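PDB 4NAV: hypothetical protein XCC279 from Xanthomonas campestris pv. campestris, which probably hydrolyses 3-deoxy-D-manno-octulosonate 8-phosphate to 3-deoxy-D-manno-octulosonate and inorganic phosphate, with magnesium as cofactor. Local coordinates for residues L97-L102 with D111-M116; D12-A17 with L167-Q172; L56-H61 with I177-A182; D28-D33 with V133-A138; G34-D39 with E44-N49. All blocks are in the same frame, centred on the assembly; numbering follows the deposited sequence.

Interaction 1: L97-L102 with D111-M116; sequences LAVLAL and DQVLFM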
# COMPACT_ATOMS: atom_id res chain seq x y z
N LEU A 97 1.79 -14.17 -29.96
CA LEU A 97 2.31 -13.66 -31.25
C LEU A 97 3.43 -12.67 -31.01
O LEU A 97 4.44 -12.70 -31.70
CB LEU A 97 1.20 -13.05 -32.11
N ALA A 98 3.30 -11.81 -29.99
CA ALA A 98 4.36 -10.87 -29.66
C ALA A 98 5.63 -11.62 -29.29
O ALA A 98 6.70 -11.35 -29.84
CB ALA A 98 3.94 -9.97 -28.53
N VAL A 99 5.51 -12.57 -28.37
CA VAL A 99 6.64 -13.39 -27.96
C VAL A 99 7.27 -14.12 -29.16
O VAL A 99 8.48 -14.08 -29.35
CB VAL A 99 6.22 -14.42 -26.88
CG1 VAL A 99 7.29 -15.47 -26.68
CG2 VAL A 99 5.96 -13.72 -25.55
N LEU A 100 6.43 -14.77 -29.96
CA LEU A 100 6.89 -15.47 -31.16
C LEU A 100 7.67 -14.52 -32.06
O LEU A 100 8.62 -14.91 -32.69
CB LEU A 100 5.66 -16.01 -31.92
CG LEU A 100 5.43 -17.47 -32.32
CD1 LEU A 100 5.85 -18.43 -31.23
CD2 LEU A 100 3.95 -17.67 -32.66
N ALA A 101 7.26 -13.26 -32.13
CA ALA A 101 7.95 -12.28 -32.97
C ALA A 101 9.33 -12.02 -32.44
O ALA A 101 10.30 -11.94 -33.19
CB ALA A 101 7.16 -10.98 -33.05
N LEU A 102 9.41 -11.89 -31.12
CA LEU A 102 10.69 -11.67 -30.43
C LEU A 102 11.67 -12.86 -30.52
O LEU A 102 12.88 -12.68 -30.53
CB LEU A 102 10.45 -11.35 -28.97
CG LEU A 102 10.24 -9.87 -28.63
CD1 LEU A 102 8.97 -9.40 -29.29
CD2 LEU A 102 10.14 -9.61 -27.13
N ASP A 111 11.40 -22.63 -26.42
CA ASP A 111 11.92 -23.32 -25.25
C ASP A 111 13.04 -22.53 -24.57
O ASP A 111 13.53 -22.93 -23.53
CB ASP A 111 12.32 -24.76 -25.57
CG ASP A 111 13.69 -24.89 -26.21
OD1 ASP A 111 14.09 -24.07 -27.05
OD2 ASP A 111 14.38 -25.88 -25.89
N GLN A 112 13.45 -21.40 -25.14
CA GLN A 112 14.46 -20.55 -24.54
C GLN A 112 13.85 -19.27 -23.95
O GLN A 112 14.55 -18.32 -23.65
CB GLN A 112 15.50 -20.17 -25.59
CG GLN A 112 16.22 -21.34 -26.22
CD GLN A 112 17.08 -20.91 -27.41
OE1 GLN A 112 16.56 -20.64 -28.51
NE2 GLN A 112 18.39 -20.90 -27.22
N VAL A 113 12.54 -19.27 -23.75
CA VAL A 113 11.82 -18.10 -23.33
C VAL A 113 11.14 -18.32 -21.98
O VAL A 113 10.57 -19.38 -21.72
CB VAL A 113 10.73 -17.75 -24.34
CG1 VAL A 113 10.03 -16.46 -23.96
CG2 VAL A 113 11.32 -17.65 -25.73
N LEU A 114 11.20 -17.30 -21.14
CA LEU A 114 10.52 -17.27 -19.87
C LEU A 114 9.44 -16.22 -19.97
O LEU A 114 9.69 -15.13 -20.52
CB LEU A 114 11.46 -16.83 -18.78
CG LEU A 114 10.82 -16.60 -17.40
CD1 LEU A 114 11.84 -16.97 -16.34
CD2 LEU A 114 10.29 -15.20 -17.18
N PHE A 115 8.26 -16.51 -19.43
CA PHE A 115 7.19 -15.52 -19.42
C PHE A 115 6.54 -15.48 -18.07
O PHE A 115 6.18 -16.52 -17.51
CB PHE A 115 6.12 -15.85 -20.46
CG PHE A 115 5.19 -14.70 -20.75
CD1 PHE A 115 5.35 -13.92 -21.89
CD2 PHE A 115 4.20 -14.38 -19.88
CE1 PHE A 115 4.52 -12.86 -22.16
CE2 PHE A 115 3.37 -13.31 -20.12
CZ PHE A 115 3.53 -12.55 -21.27
N MET A 116 6.38 -14.29 -17.53
CA MET A 116 5.74 -14.13 -16.25
C MET A 116 4.49 -13.29 -16.40
O MET A 116 4.56 -12.16 -16.88
CB MET A 116 6.67 -13.45 -15.30
CG MET A 116 6.16 -13.38 -13.89
SD MET A 116 7.37 -12.52 -12.91
CE MET A 116 6.85 -13.00 -11.26
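Val99 of helix 95-105 reaches across to Val113 and Phe115 of strand 113-116, and each of its two methyls has a partner of its own. CG1 lies anti to the backbone N (chi1 167°), a setting that sends it toward the start of the strand, where it meets Val113 CG1 at 4.0 Å. The two valine side chains run past one another in opposite directions. The other methyl, CG2, approaches Phe115 at the rim of the ring, near the ring plane, 3.7 Å from CD1 and 3.8 Å from CE1 of Phe115; it does not sit on a face.

No hydrogen bond joins the two segments. What holds them is apolar packing among three buried side chains, with Val99 between two residues that leave the strand on the same side. The CA atoms of Val99 and Val113 are 8.4 Å apart, so the side chains bridge the layers. Val113 also touches Leu22, and Phe115 touches Cys24, both on the adjoining strand 22-25. Leu114 and Met116, the alternate residues, pack instead on Val162 of helix 158-169.

The strand is sandwiched between helices, and Phe115 comes about 5 Å from the side chain of Asp26, a predicted magnesium ligand. This is the three-layered alpha/beta, Rossmann-like core of the haloacid dehalogenase fold, in which helices flank a parallel sheet.

Interaction 2: D12-A17 with L167-Q172; sequences DLIDRA and LAAQGQ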
# COMPACT_ATOMS: atom_id res chain seq x y z
N ASP A 12 14.02 -30.03 -13.02
CA ASP A 12 13.51 -29.72 -14.35
C ASP A 12 13.41 -28.19 -14.56
O ASP A 12 13.76 -27.67 -15.62
CB ASP A 12 12.15 -30.43 -14.57
N LEU A 13 12.95 -27.49 -13.55
CA LEU A 13 12.75 -26.06 -13.61
C LEU A 13 14.10 -25.33 -13.70
O LEU A 13 14.26 -24.41 -14.49
CB LEU A 13 12.00 -25.63 -12.37
CG LEU A 13 11.47 -24.22 -12.30
CD1 LEU A 13 10.29 -24.19 -11.33
CD2 LEU A 13 12.52 -23.23 -11.85
N ILE A 14 15.03 -25.74 -12.85
CA ILE A 14 16.35 -25.18 -12.83
C ILE A 14 17.02 -25.34 -14.20
O ILE A 14 17.65 -24.39 -14.71
CB ILE A 14 17.20 -25.87 -11.74
CG1 ILE A 14 16.69 -25.47 -10.34
CG2 ILE A 14 18.68 -25.50 -11.86
CD1 ILE A 14 17.17 -26.35 -9.20
N ASP A 15 16.82 -26.49 -14.80
CA ASP A 15 17.37 -26.75 -16.13
C ASP A 15 16.76 -25.83 -17.19
O ASP A 15 17.46 -25.44 -18.12
CB ASP A 15 17.17 -28.20 -16.55
CG ASP A 15 17.91 -29.17 -15.66
OD1 ASP A 15 18.96 -28.81 -15.09
OD2 ASP A 15 17.38 -30.28 -15.46
N ARG A 16 15.48 -25.49 -17.06
CA ARG A 16 14.86 -24.61 -18.04
C ARG A 16 15.33 -23.21 -17.81
O ARG A 16 15.62 -22.49 -18.76
CB ARG A 16 13.35 -24.65 -17.95
CG ARG A 16 12.79 -25.98 -18.39
CD ARG A 16 11.28 -25.95 -18.45
NE ARG A 16 10.83 -27.24 -17.99
CZ ARG A 16 10.03 -27.46 -16.95
NH1 ARG A 16 9.47 -26.44 -16.28
NH2 ARG A 16 9.76 -28.71 -16.60
N ALA A 17 15.47 -22.84 -16.54
CA ALA A 17 15.91 -21.50 -16.18
C ALA A 17 17.34 -21.25 -16.68
O ALA A 17 17.68 -20.12 -17.05
CB ALA A 17 15.83 -21.30 -14.68
N LEU A 167 19.36 -16.09 -12.82
CA LEU A 167 20.75 -15.76 -12.59
C LEU A 167 21.49 -16.89 -11.83
O LEU A 167 22.57 -17.32 -12.25
CB LEU A 167 20.84 -14.45 -11.84
CG LEU A 167 20.35 -13.23 -12.65
CD1 LEU A 167 20.21 -12.01 -11.78
CD2 LEU A 167 21.34 -12.94 -13.78
N ALA A 168 20.87 -17.45 -10.79
CA ALA A 168 21.52 -18.53 -10.05
C ALA A 168 21.73 -19.75 -10.96
O ALA A 168 22.78 -20.37 -10.95
CB ALA A 168 20.69 -18.92 -8.84
N ALA A 169 20.72 -20.08 -11.77
CA ALA A 169 20.80 -21.24 -12.63
C ALA A 169 21.86 -21.05 -13.69
O ALA A 169 22.37 -22.03 -14.25
CB ALA A 169 19.46 -21.54 -13.29
N GLN A 170 22.17 -19.81 -14.00
CA GLN A 170 23.16 -19.52 -15.04
C GLN A 170 24.51 -19.11 -14.47
O GLN A 170 25.33 -18.57 -15.18
CB GLN A 170 22.60 -18.46 -15.99
CG GLN A 170 21.38 -18.94 -16.76
CD GLN A 170 20.94 -17.95 -17.84
OE1 GLN A 170 21.70 -17.08 -18.25
NE2 GLN A 170 19.74 -18.15 -18.35
N GLY A 171 24.74 -19.43 -13.19
CA GLY A 171 26.04 -19.29 -12.56
C GLY A 171 26.53 -17.85 -12.46
O GLY A 171 27.74 -17.57 -12.36
N GLN A 172 25.58 -16.95 -12.35
CA GLN A 172 25.88 -15.58 -12.43
C GLN A 172 26.04 -14.83 -11.09
O GLN A 172 26.50 -13.66 -11.08
CB GLN A 172 24.77 -14.96 -13.24
CG GLN A 172 25.28 -13.98 -14.24
CD GLN A 172 25.95 -14.60 -15.43
OE1 GLN A 172 26.21 -15.78 -15.49
NE2 GLN A 172 26.31 -13.76 -16.37
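A Schellman motif closes helix 158-169, and the two residues just ahead of its glycine, Ala169 and Gln170, meet Ile14 and Ala17 of helix 11-17. In the motif Gln172 N bonds back to Leu167 O and Gly171 N to Ala168 O, while Gly171 takes the positive phi that turns the chain away.

Ala169 CB is the central apolar group. It points at the other helix and lies 3.9 Å from Ala17 CB and 3.7 Å from Ile14 O, with the branch methyl CG2 of Ile14 a little farther, 4.3 Å from Ala169 CB. Small side chains let the backbones come close: the CA atoms of Ile14 and Ala169 are 5.9 Å apart.

Beside this patch runs the polar link. Gln170 is extended beyond CG, which carries its amide to the last residue of helix 11-17. There NE2 donates to Ala17 O over 3.1 Å, nearly straight at 170°, with the donor in the carbonyl plane and the oxygen almost in the plane of the amide. The same NE2 also bonds to Val20 O, and OE1 receives a weak bond from Arg21 NH1, so the amide is gripped at both atoms.

The contact ties the N-terminal helix to the end of helix 158-169, just where the chain leads on into strand 22-25 on one side and helix 173-180 on the other.

Interaction 3: L56-H61 with I177-A182; sequences LKQLEH and IARFSA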
# COMPACT_ATOMS: atom_id res chain seq x y z
N LEU A 56 15.92 -6.89 -12.97
CA LEU A 56 15.79 -6.85 -14.41
C LEU A 56 17.07 -6.40 -15.10
O LEU A 56 17.46 -6.95 -16.12
CB LEU A 56 14.60 -5.98 -14.78
CG LEU A 56 13.26 -6.60 -14.33
CD1 LEU A 56 12.16 -5.58 -14.50
CD2 LEU A 56 12.92 -7.86 -15.09
N LYS A 57 17.70 -5.37 -14.56
CA LYS A 57 19.00 -4.91 -15.02
C LYS A 57 20.02 -6.05 -15.00
O LYS A 57 20.83 -6.19 -15.91
CB LYS A 57 19.49 -3.77 -14.14
CG LYS A 57 18.89 -2.44 -14.49
CD LYS A 57 19.37 -1.37 -13.52
CE LYS A 57 18.78 -0.01 -13.90
NZ LYS A 57 19.02 1.08 -12.91
N GLN A 58 19.94 -6.90 -13.98
CA GLN A 58 20.93 -7.94 -13.80
C GLN A 58 20.78 -9.01 -14.84
O GLN A 58 21.79 -9.54 -15.33
CB GLN A 58 20.79 -8.52 -12.45
CG GLN A 58 20.89 -7.45 -11.41
CD GLN A 58 22.26 -7.27 -10.92
OE1 GLN A 58 22.98 -6.35 -11.34
NE2 GLN A 58 22.69 -8.19 -10.04
N LEU A 59 19.53 -9.31 -15.18
CA LEU A 59 19.25 -10.15 -16.34
C LEU A 59 19.85 -9.53 -17.60
O LEU A 59 20.56 -10.20 -18.34
CB LEU A 59 17.77 -10.34 -16.54
CG LEU A 59 17.04 -11.27 -15.59
CD1 LEU A 59 15.61 -11.43 -16.05
CD2 LEU A 59 17.69 -12.65 -15.48
N GLU A 60 19.61 -8.24 -17.82
CA GLU A 60 20.16 -7.63 -19.00
C GLU A 60 21.71 -7.73 -18.93
O GLU A 60 22.36 -8.15 -19.88
CB GLU A 60 19.65 -6.21 -19.21
CG GLU A 60 19.68 -5.72 -20.67
CD GLU A 60 18.59 -6.33 -21.58
OE1 GLU A 60 17.46 -6.56 -21.11
OE2 GLU A 60 18.90 -6.57 -22.78
N HIS A 61 22.28 -7.38 -17.79
CA HIS A 61 23.72 -7.40 -17.57
C HIS A 61 24.32 -8.79 -17.76
O HIS A 61 25.50 -8.91 -18.14
CB HIS A 61 24.00 -6.90 -16.15
CG HIS A 61 25.39 -6.45 -15.92
ND1 HIS A 61 26.37 -7.27 -15.41
CD2 HIS A 61 25.97 -5.24 -16.11
CE1 HIS A 61 27.50 -6.59 -15.31
NE2 HIS A 61 27.28 -5.36 -15.72
N ILE A 177 27.77 -10.38 -7.12
CA ILE A 177 28.26 -9.94 -5.82
C ILE A 177 29.65 -9.33 -5.85
O ILE A 177 29.90 -8.33 -5.18
CB ILE A 177 28.18 -11.11 -4.80
CG1 ILE A 177 26.75 -11.13 -4.20
CG2 ILE A 177 29.20 -10.97 -3.67
CD1 ILE A 177 26.31 -12.52 -3.81
N ALA A 178 30.55 -9.93 -6.59
CA ALA A 178 31.93 -9.43 -6.65
C ALA A 178 31.96 -8.04 -7.28
O ALA A 178 32.70 -7.17 -6.84
CB ALA A 178 32.82 -10.40 -7.42
N ARG A 179 31.14 -7.82 -8.30
CA ARG A 179 31.11 -6.48 -8.90
C ARG A 179 30.64 -5.40 -7.91
O ARG A 179 31.15 -4.29 -7.90
CB ARG A 179 30.28 -6.48 -10.17
CG ARG A 179 30.19 -5.11 -10.85
CD ARG A 179 29.74 -5.24 -12.29
NE ARG A 179 29.08 -6.53 -12.49
CZ ARG A 179 27.77 -6.76 -12.44
NH1 ARG A 179 27.34 -8.02 -12.64
NH2 ARG A 179 26.90 -5.78 -12.23
N PHE A 180 29.69 -5.74 -7.04
CA PHE A 180 29.16 -4.77 -6.09
C PHE A 180 29.89 -4.70 -4.74
O PHE A 180 29.49 -3.95 -3.88
CB PHE A 180 27.67 -5.04 -5.85
CG PHE A 180 26.78 -4.54 -6.94
CD1 PHE A 180 26.51 -3.20 -7.06
CD2 PHE A 180 26.23 -5.41 -7.86
CE1 PHE A 180 25.70 -2.71 -8.06
CE2 PHE A 180 25.41 -4.94 -8.87
CZ PHE A 180 25.13 -3.58 -8.96
N SER A 181 30.96 -5.47 -4.54
CA SER A 181 31.64 -5.51 -3.23
C SER A 181 32.72 -4.45 -3.08
O SER A 181 33.33 -4.35 -2.00
CB SER A 181 32.23 -6.90 -2.95
OG SER A 181 31.21 -7.88 -3.04
N ALA A 182 32.95 -3.65 -4.12
CA ALA A 182 33.87 -2.49 -4.01
C ALA A 182 33.74 -1.53 -5.18
O ALA A 182 33.28 -0.42 -5.00
CB ALA A 182 35.31 -2.96 -3.87
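Gln58 brings its amide oxygen up to the rim of the Phe180 ring, OE1 lying 3.7 Å from CE2 and in the plane of the ring. The approach is thus edge-on, toward ring hydrogens rather than the pi face, and the amide and ring planes stand 50° apart. The glutamine gets there by bending at its second torsion (chi2 -92°), which brings the amide round toward the other helix although its CB does not point that way. The same oxygen lies 4.1 Å from Arg179 NH2, close to the plane of the guanidinium, too long for a hydrogen bond. Its actual donor, though weak, is Gln54 NE2, one turn earlier on the same helix.

The two segments belong to helix 50-61, which lies against the core of the haloacid dehalogenase fold, and to helix 173-180 at the C-terminus. Gln58 is buried and rests on Leu167 of helix 158-169, while Leu56 and Leu59 face inward to Val66 of strand 65-70. The second subunit, another copy of the protein, completes the surroundings: its Leu120 packs on both Gln58 and Phe180, so this pair forms part of the contact between chains.

Farther out, the guanidinium of Arg179 is modelled over one face of the His61 imidazole. Their atoms come nearer than such groups can sit, so the geometry of this pair is doubtful. Both residues are exposed and also touch a crystal neighbour. At the chain end, Ala182 O accepts a weak hydrogen bond from Asn94 ND2 of the second subunit.

Interaction 4: D28-D33 with V133-A138; sequences DGTLTD and VAPANA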
# COMPACT_ATOMS: atom_id res chain seq x y z
N ASP A 28 1.00 -5.27 -15.35
CA ASP A 28 0.07 -5.18 -14.26
C ASP A 28 -0.21 -6.50 -13.64
O ASP A 28 -0.58 -7.48 -14.33
CB ASP A 28 -1.21 -4.53 -14.71
CG ASP A 28 -1.06 -3.04 -14.86
OD1 ASP A 28 -0.93 -2.35 -13.79
OD2 ASP A 28 -1.11 -2.59 -16.01
N GLY A 29 -0.01 -6.51 -12.33
CA GLY A 29 -0.16 -7.70 -11.52
C GLY A 29 1.09 -8.55 -11.41
O GLY A 29 1.11 -9.53 -10.66
N THR A 30 2.13 -8.17 -12.15
CA THR A 30 3.34 -8.96 -12.26
C THR A 30 4.55 -8.15 -11.80
O THR A 30 5.24 -8.55 -10.86
CB THR A 30 3.50 -9.40 -13.71
OG1 THR A 30 2.53 -10.41 -13.99
CG2 THR A 30 4.86 -9.96 -13.97
N LEU A 31 4.75 -6.98 -12.42
CA LEU A 31 5.66 -5.95 -11.88
C LEU A 31 4.95 -4.93 -10.98
O LEU A 31 5.54 -3.96 -10.51
CB LEU A 31 6.30 -5.18 -13.02
CG LEU A 31 6.98 -6.05 -14.06
CD1 LEU A 31 7.40 -5.21 -15.24
CD2 LEU A 31 8.17 -6.76 -13.45
N THR A 32 3.66 -5.15 -10.77
CA THR A 32 2.75 -4.20 -10.11
C THR A 32 1.89 -5.07 -9.25
O THR A 32 1.75 -6.25 -9.52
CB THR A 32 1.97 -3.46 -11.21
OG1 THR A 32 2.78 -2.39 -11.72
CG2 THR A 32 0.66 -2.91 -10.77
N ASP A 33 1.32 -4.50 -8.20
CA ASP A 33 0.37 -5.23 -7.33
C ASP A 33 -1.07 -5.26 -7.88
O ASP A 33 -2.02 -5.54 -7.14
CB ASP A 33 0.36 -4.62 -5.92
CG ASP A 33 0.04 -3.13 -5.92
OD1 ASP A 33 -0.27 -2.56 -6.98
OD2 ASP A 33 0.16 -2.52 -4.84
N VAL A 133 5.92 -18.54 -15.55
CA VAL A 133 5.95 -18.36 -14.09
C VAL A 133 4.86 -17.33 -13.71
O VAL A 133 4.50 -16.43 -14.48
CB VAL A 133 7.38 -17.97 -13.61
CG1 VAL A 133 7.94 -16.76 -14.37
CG2 VAL A 133 7.39 -17.70 -12.13
N ALA A 134 4.26 -17.52 -12.54
CA ALA A 134 3.19 -16.63 -12.06
C ALA A 134 3.45 -16.19 -10.63
O ALA A 134 3.96 -16.98 -9.81
CB ALA A 134 1.87 -17.31 -12.12
N PRO A 135 3.15 -14.92 -10.33
CA PRO A 135 3.35 -14.47 -8.98
C PRO A 135 2.32 -15.09 -8.03
O PRO A 135 1.36 -15.75 -8.47
CB PRO A 135 3.19 -12.98 -9.11
CG PRO A 135 2.25 -12.79 -10.25
CD PRO A 135 2.60 -13.88 -11.20
N ALA A 136 2.52 -14.91 -6.73
CA ALA A 136 1.62 -15.53 -5.73
C ALA A 136 0.21 -14.97 -5.81
O ALA A 136 -0.75 -15.68 -5.60
CB ALA A 136 2.18 -15.34 -4.33
N ASN A 137 0.07 -13.69 -6.14
CA ASN A 137 -1.25 -13.06 -6.30
C ASN A 137 -1.98 -13.41 -7.60
O ASN A 137 -2.98 -12.81 -7.91
CB ASN A 137 -1.11 -11.52 -6.24
CG ASN A 137 -0.12 -11.00 -7.25
OD1 ASN A 137 1.08 -11.28 -7.12
ND2 ASN A 137 -0.59 -10.28 -8.29
N ALA A 138 -1.44 -14.33 -8.40
CA ALA A 138 -2.01 -14.60 -9.75
C ALA A 138 -3.44 -15.10 -9.68
O ALA A 138 -3.80 -15.82 -8.74
CB ALA A 138 -1.15 -15.62 -10.45
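Asn137 stands with CG between its own backbone N and carbonyl carbon (chi1 55°) and its amide rotated to chi2 -67°, which together aim ND2 at the carbonyl oxygen of Gly29. The resulting bond, Asn137 ND2 to Gly29 O, is 3.0 Å long and almost straight at 168°. The oxygen lies close to the amide plane, while the donor is tilted slightly from the plane of the carbonyl.

That oxygen has a second neighbour. Pro135 CG touches Gly29 O at 3.5 Å, and the same ring carbon stands more loosely, at 4.4 Å, from Thr30 OG1. Pro135 and Asn137 sit at the first and third places of a type I turn, closed by Ala138 N bonding to Pro135 O over 3.1 Å, so both face the same carbonyl. The other end of the asparagine amide is engaged too: OD1 accepts from Gly154 N, which fixes which way round the amide sits.

The loop being held follows strand 22-25 and carries Asp28, a predicted substrate-binding residue, and Thr30, which fits the last position of the DxDx(T/V) pattern of haloacid dehalogenase phosphatases. Gly29 has a positive phi, at which a side chain would be jammed against the carbonyl oxygen of Asp28. Thr30 packs on Asp118, a predicted magnesium ligand.

Seen chemically, one mainly buried carbonyl is satisfied by a side-chain N-H and flanked by a proline ring. A bond of this kind would fix the orientation of the Gly29-Thr30 peptide, between the two motif residues Asp28 and Thr30, with Asn137 probably acting from a second shell.

Interaction 5: G34-D39 with E44-N49; sequences GRLYYD and ESKAFN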
# COMPACT_ATOMS: atom_id res chain seq x y z
N GLY A 34 -1.20 -4.92 -9.16
CA GLY A 34 -2.44 -4.88 -9.86
C GLY A 34 -3.16 -3.53 -9.79
O GLY A 34 -4.24 -3.35 -10.38
N ARG A 35 -2.62 -2.59 -9.03
CA ARG A 35 -3.30 -1.32 -8.80
C ARG A 35 -3.08 -0.30 -9.92
O ARG A 35 -1.98 -0.16 -10.42
CB ARG A 35 -2.86 -0.71 -7.47
CG ARG A 35 -3.77 -1.02 -6.32
CD ARG A 35 -3.19 -0.46 -5.04
NE ARG A 35 -2.88 -1.57 -4.14
CZ ARG A 35 -3.66 -2.10 -3.19
NH1 ARG A 35 -4.89 -1.65 -2.91
NH2 ARG A 35 -3.16 -3.13 -2.51
N LEU A 36 -4.16 0.39 -10.30
CA LEU A 36 -4.12 1.57 -11.17
C LEU A 36 -4.65 2.79 -10.42
O LEU A 36 -5.81 2.85 -10.03
CB LEU A 36 -4.99 1.36 -12.40
CG LEU A 36 -4.43 0.40 -13.44
CD1 LEU A 36 -5.44 0.18 -14.56
CD2 LEU A 36 -3.14 0.96 -14.02
N TYR A 37 -3.76 3.77 -10.24
CA TYR A 37 -4.10 4.98 -9.55
C TYR A 37 -4.67 5.97 -10.60
O TYR A 37 -3.98 6.37 -11.54
CB TYR A 37 -2.86 5.56 -8.86
CG TYR A 37 -2.29 4.62 -7.84
CD1 TYR A 37 -2.58 4.77 -6.51
CD2 TYR A 37 -1.46 3.55 -8.22
CE1 TYR A 37 -2.08 3.91 -5.57
CE2 TYR A 37 -0.95 2.69 -7.28
CZ TYR A 37 -1.26 2.87 -5.96
OH TYR A 37 -0.80 2.01 -4.99
N TYR A 38 -5.94 6.30 -10.43
CA TYR A 38 -6.62 7.24 -11.29
C TYR A 38 -6.67 8.55 -10.57
O TYR A 38 -7.11 8.62 -9.42
CB TYR A 38 -8.03 6.78 -11.56
CG TYR A 38 -8.18 5.78 -12.68
CD1 TYR A 38 -9.02 6.04 -13.74
CD2 TYR A 38 -7.55 4.55 -12.64
CE1 TYR A 38 -9.21 5.13 -14.75
CE2 TYR A 38 -7.71 3.63 -13.66
CZ TYR A 38 -8.55 3.92 -14.71
OH TYR A 38 -8.74 3.02 -15.73
N ASP A 39 -6.27 9.61 -11.26
CA ASP A 39 -6.34 10.97 -10.69
C ASP A 39 -7.63 11.64 -11.16
O ASP A 39 -8.42 11.03 -11.89
CB ASP A 39 -5.07 11.78 -11.01
CG ASP A 39 -5.12 12.48 -12.35
OD1 ASP A 39 -5.00 13.70 -12.38
OD2 ASP A 39 -5.22 11.81 -13.39
N GLU A 44 -3.53 7.95 -15.40
CA GLU A 44 -3.19 6.74 -14.65
C GLU A 44 -1.72 6.64 -14.19
O GLU A 44 -0.83 7.12 -14.89
CB GLU A 44 -3.54 5.50 -15.49
CG GLU A 44 -5.02 5.40 -15.82
CD GLU A 44 -5.33 4.22 -16.71
OE1 GLU A 44 -4.53 3.27 -16.74
OE2 GLU A 44 -6.38 4.24 -17.39
N SER A 45 -1.50 6.03 -13.02
CA SER A 45 -0.17 5.70 -12.55
C SER A 45 -0.16 4.27 -12.05
O SER A 45 -1.19 3.72 -11.67
CB SER A 45 0.24 6.61 -11.39
OG SER A 45 0.32 7.97 -11.75
N LYS A 46 1.04 3.68 -12.00
CA LYS A 46 1.25 2.33 -11.47
C LYS A 46 2.45 2.37 -10.56
O LYS A 46 3.25 3.27 -10.68
CB LYS A 46 1.52 1.31 -12.59
CG LYS A 46 0.92 1.66 -13.95
CD LYS A 46 1.05 0.54 -14.96
CE LYS A 46 -0.10 0.58 -15.95
NZ LYS A 46 0.21 -0.11 -17.25
N ALA A 47 2.57 1.40 -9.67
CA ALA A 47 3.75 1.31 -8.83
C ALA A 47 4.61 0.12 -9.22
O ALA A 47 4.19 -1.04 -9.10
CB ALA A 47 3.35 1.20 -7.38
N PHE A 48 5.82 0.41 -9.66
CA PHE A 48 6.84 -0.62 -9.83
C PHE A 48 7.69 -0.67 -8.57
O PHE A 48 7.50 0.13 -7.66
CB PHE A 48 7.72 -0.29 -11.04
CG PHE A 48 6.95 -0.20 -12.31
CD1 PHE A 48 6.71 -1.33 -13.06
CD2 PHE A 48 6.41 1.00 -12.71
CE1 PHE A 48 5.96 -1.25 -14.24
CE2 PHE A 48 5.65 1.08 -13.87
CZ PHE A 48 5.44 -0.04 -14.64
N ASN A 49 8.60 -1.65 -8.51
CA ASN A 49 9.33 -1.98 -7.31
C ASN A 49 10.83 -1.96 -7.60
O ASN A 49 11.24 -2.55 -8.58
CB ASN A 49 8.95 -3.39 -6.89
CG ASN A 49 9.75 -3.87 -5.69
OD1 ASN A 49 10.91 -4.28 -5.83
ND2 ASN A 49 9.09 -3.94 -4.53
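Tyr38 and Glu44 lie side by side and point the same way across a two-stranded antiparallel beta hairpin, strands 35-38 and 44-49. They form a non-hydrogen-bonded pair. Glu44 CG sits over one face of the tyrosine ring in a CH-pi contact, 4.0 Å from its centroid, and the carboxylate follows the ring, its plane turned only 22° from it. Tyr38 OH lies 3.1 Å from Glu44 OE2, and its hydrogen bonds run to Asp83 and Arg80 of the third subunit.

Next along, Tyr37 and Ser45 make the hydrogen-bonded pair on the other face of the hairpin. Tyr37 N donates to Ser45 O and Ser45 N to Tyr37 O, each bond 2.9 Å long. With CG beside its own backbone N (chi1 -61°), the Tyr37 ring turns its edge to the same carbonyl, CD2 lying 3.5 Å from Ser45 O in the ring plane.

Leu36 and Lys46 return to the Glu44 side, where Glu44 OE1 lies 3.8 Å from Leu36 CD2. They run alongside each other in the same direction, and Leu36 CD2 packs 3.6 Å from Lys46 CE. The lysine chain is extended, and beyond the leucine its NZ forms a salt bridge with Asp28, the predicted substrate-binding residue.

Both edges of the hairpin pair antiparallel with strands of neighbouring subunits: 36-38 with the third, 46-48 with the second. The sheet therefore runs on through the tetramer, in keeping with the hairpin barrel of KdsC enzymes. Tyr37 O takes a second, weaker donor besides Ser45 N: Glu44 CA stands 3.2 Å from it in a CA-H...O contact.

In the fold
Along the chain, interaction 5 and then interaction 1 lie inside the loop closed by interaction 4, and all three inside that closed by interaction 2; interaction 3 crosses both 2 and 4 and touches each, through Leu167 on Gln58 and Leu56 on Leu31. Interactions 1 and 4 touch where strand 113-116 bonds to Val133, their centres 18 Å apart. Interactions 4 and 5, with centres 14 Å apart, meet through Asp28 and Lys46, joining the predicted active-site loop to the tetramer-forming hairpin. Across the chain's centre from that hairpin, about 32 Å away centre to centre, interaction 2 packs helix 11-17 against the end of helix 158-169. Interactions 3 and 5 both reach the second subunit.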